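Local atomic coordinates of D-galactonate dehydratase family member Dd703_0947 (Dickeya dadantii, PDB entry 4IHC), a protein that dehydrates D-mannonate and D-gluconate to 2-dehydro-3-deoxy-D-gluconate at a low rate, using one magnesium ion per subunit. Residues 146-151 with 173-178. Sequence-based numbering, arbitrary orientation.
Sequences PLYCHT and YVRCQM
Parallel backbone pairing joins Cys149 and Thr151 to Arg175: Arg175 N donates to Cys149 O (3.0 Å), and Arg175 O receives Thr151 N (2.8 Å). A weak Gln177 N to Thr151 O bond follows. Arg175 O is gripped twice, since Thr151 OG1 also donates to it (2.9 Å) from above the carbonyl plane; chi1 of 57° sets OG1 between the backbone N and carbonyl carbon, reaching the amide's acceptor.

On the face bearing His150 and Arg175, the extended arginine stacks: Arg175 CD lies over the His150 ring, 3.8 Å from its centroid, and the guanidinium lies flat on it, planes 20° apart. Gln177 OE1, hydrogen-bonded to Asp246 N, sits over the opposite guanidinium face. A water at the Tyr148 ring edge links Tyr148 OH, also hydrogen-bonded to Tyr270 OH, to Arg175 NE, the latter bond weak.

At the N-terminal end, Tyr148 CB meets Tyr173 CB at 3.5 Å, and Pro146 CB lies near Tyr173 CE1.

His150 NE2 is hydrogen-bonded to Glu375 OE2, and Arg175 NH1 to OD2 of magnesium ligand Asp246. With helix 156-168, the strands form a right-handed beta-alpha-beta unit of the enolase-superfamily barrel, Arg175 beside the magnesium site and His150 probably binding substrate.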
loop_
_atom_site.group_PDB
_atom_site.type_symbol
_atom_site.label_atom_id
_atom_site.label_comp_id
_atom_site.label_asym_id
_atom_site.label_seq_id
_atom_site.Cartn_x
_atom_site.Cartn_y
_atom_site.Cartn_z
ATOM N N PRO A 146 2.546 34.331 19.682
ATOM C CA PRO A 146 1.101 34.346 19.928
ATOM C C PRO A 146 0.720 33.246 20.902
ATOM O O PRO A 146 1.285 32.146 20.837
ATOM C CB PRO A 146 0.480 34.073 18.551
ATOM C CG PRO A 146 1.596 33.832 17.609
ATOM C CD PRO A 146 2.909 33.892 18.327
ATOM N N LEU A 147 -0.232 33.545 21.784
ATOM C CA LEU A 147 -0.625 32.649 22.872
ATOM C C LEU A 147 -2.071 32.224 22.751
ATOM O O LEU A 147 -2.913 32.914 22.162
ATOM C CB LEU A 147 -0.481 33.345 24.245
ATOM C CG LEU A 147 0.854 34.048 24.527
ATOM C CD1 LEU A 147 0.816 34.797 25.851
ATOM C CD2 LEU A 147 1.994 33.032 24.499
ATOM N N TYR A 148 -2.372 31.098 23.378
ATOM C CA TYR A 148 -3.740 30.831 23.705
ATOM C C TYR A 148 -3.875 30.524 25.164
ATOM O O TYR A 148 -2.956 29.993 25.774
ATOM C CB TYR A 148 -4.325 29.725 22.827
ATOM C CG TYR A 148 -4.018 28.267 23.128
ATOM C CD1 TYR A 148 -4.770 27.537 24.055
ATOM C CD2 TYR A 148 -3.078 27.586 22.371
ATOM C CE1 TYR A 148 -4.539 26.179 24.249
ATOM C CE2 TYR A 148 -2.858 26.232 22.548
ATOM C CZ TYR A 148 -3.583 25.536 23.485
ATOM O OH TYR A 148 -3.316 24.197 23.623
ATOM N N CYS A 149 -5.029 30.881 25.719
ATOM C CA CYS A 149 -5.312 30.659 27.126
ATOM C C CYS A 149 -6.562 29.791 27.238
ATOM O O CYS A 149 -7.295 29.597 26.265
ATOM C CB CYS A 149 -5.563 31.997 27.846
ATOM S SG CYS A 149 -7.006 32.862 27.189
ATOM N N HIS A 150 -6.777 29.243 28.421
ATOM C CA HIS A 150 -7.931 28.384 28.660
ATOM C C HIS A 150 -9.156 29.208 29.021
ATOM O O HIS A 150 -9.073 30.145 29.810
ATOM C CB HIS A 150 -7.625 27.427 29.798
ATOM C CG HIS A 150 -6.545 26.440 29.482
ATOM N ND1 HIS A 150 -6.365 25.282 30.208
ATOM C CD2 HIS A 150 -5.603 26.425 28.506
ATOM C CE1 HIS A 150 -5.347 24.604 29.705
ATOM N NE2 HIS A 150 -4.866 25.276 28.675
ATOM N N THR A 151 -10.293 28.867 28.442
ATOM C CA THR A 151 -11.557 29.445 28.899
ATOM C C THR A 151 -12.546 28.325 29.228
ATOM O O THR A 151 -12.952 27.566 28.349
ATOM C CB THR A 151 -12.168 30.377 27.841
ATOM O OG1 THR A 151 -12.341 29.652 26.612
ATOM C CG2 THR A 151 -11.239 31.573 27.594
ATOM N N TYR A 173 -6.578 33.624 20.580
ATOM C CA TYR A 173 -6.853 32.204 20.485
ATOM C C TYR A 173 -7.263 31.742 21.871
ATOM O O TYR A 173 -6.715 32.190 22.870
ATOM C CB TYR A 173 -5.606 31.417 20.068
ATOM C CG TYR A 173 -4.879 31.923 18.844
ATOM C CD1 TYR A 173 -4.212 33.145 18.865
ATOM C CD2 TYR A 173 -4.801 31.144 17.674
ATOM C CE1 TYR A 173 -3.492 33.594 17.770
ATOM C CE2 TYR A 173 -4.087 31.596 16.564
ATOM C CZ TYR A 173 -3.447 32.826 16.614
ATOM O OH TYR A 173 -2.746 33.298 15.513
ATOM N N VAL A 174 -8.220 30.831 21.934
ATOM C CA VAL A 174 -8.748 30.379 23.206
ATOM C C VAL A 174 -9.136 28.904 23.091
ATOM O O VAL A 174 -9.569 28.455 22.052
ATOM C CB VAL A 174 -9.958 31.229 23.628
ATOM C CG1 VAL A 174 -9.549 32.691 23.763
ATOM C CG2 VAL A 174 -11.093 31.090 22.621
ATOM N N ARG A 175 -8.914 28.150 24.154
ATOM C CA ARG A 175 -9.361 26.766 24.245
ATOM C C ARG A 175 -10.694 26.802 25.003
ATOM O O ARG A 175 -10.744 27.333 26.089
ATOM C CB ARG A 175 -8.318 25.968 25.038
ATOM C CG ARG A 175 -8.566 24.474 25.314
ATOM C CD ARG A 175 -7.524 24.072 26.354
ATOM N NE ARG A 175 -7.430 22.658 26.731
ATOM C CZ ARG A 175 -7.942 22.130 27.842
ATOM N NH1 ARG A 175 -7.761 20.839 28.103
ATOM N NH2 ARG A 175 -8.655 22.880 28.682
ATOM N N CYS A 176 -11.749 26.230 24.423
ATOM C CA CYS A 176 -13.102 26.262 25.004
ATOM C C CYS A 176 -13.589 24.897 25.434
ATOM O O CYS A 176 -13.858 24.026 24.577
ATOM C CB CYS A 176 -14.087 26.716 23.937
ATOM S SG CYS A 176 -13.414 28.080 22.997
ATOM N N GLN A 177 -13.748 24.720 26.740
ATOM C CA GLN A 177 -14.309 23.484 27.281
ATOM C C GLN A 177 -15.524 23.869 28.095
ATOM O O GLN A 177 -15.464 24.808 28.884
ATOM C CB GLN A 177 -13.305 22.776 28.203
ATOM C CG GLN A 177 -11.917 22.611 27.618
ATOM C CD GLN A 177 -11.876 21.597 26.483
ATOM O OE1 GLN A 177 -11.297 21.870 25.419
ATOM N NE2 GLN A 177 -12.488 20.421 26.698
ATOM N N MET A 178 -16.614 23.143 27.912
ATOM C CA MET A 178 -17.793 23.313 28.751
ATOM C C MET A 178 -17.925 22.059 29.587
ATOM O O MET A 178 -17.970 20.952 29.031
ATOM C CB MET A 178 -19.046 23.491 27.877
ATOM C CG MET A 178 -20.357 23.567 28.646
ATOM S SD MET A 178 -21.745 23.997 27.562
ATOM C CE MET A 178 -21.896 22.534 26.522
HETATM O O HOH W 1 -5.235 22.582 25.045
#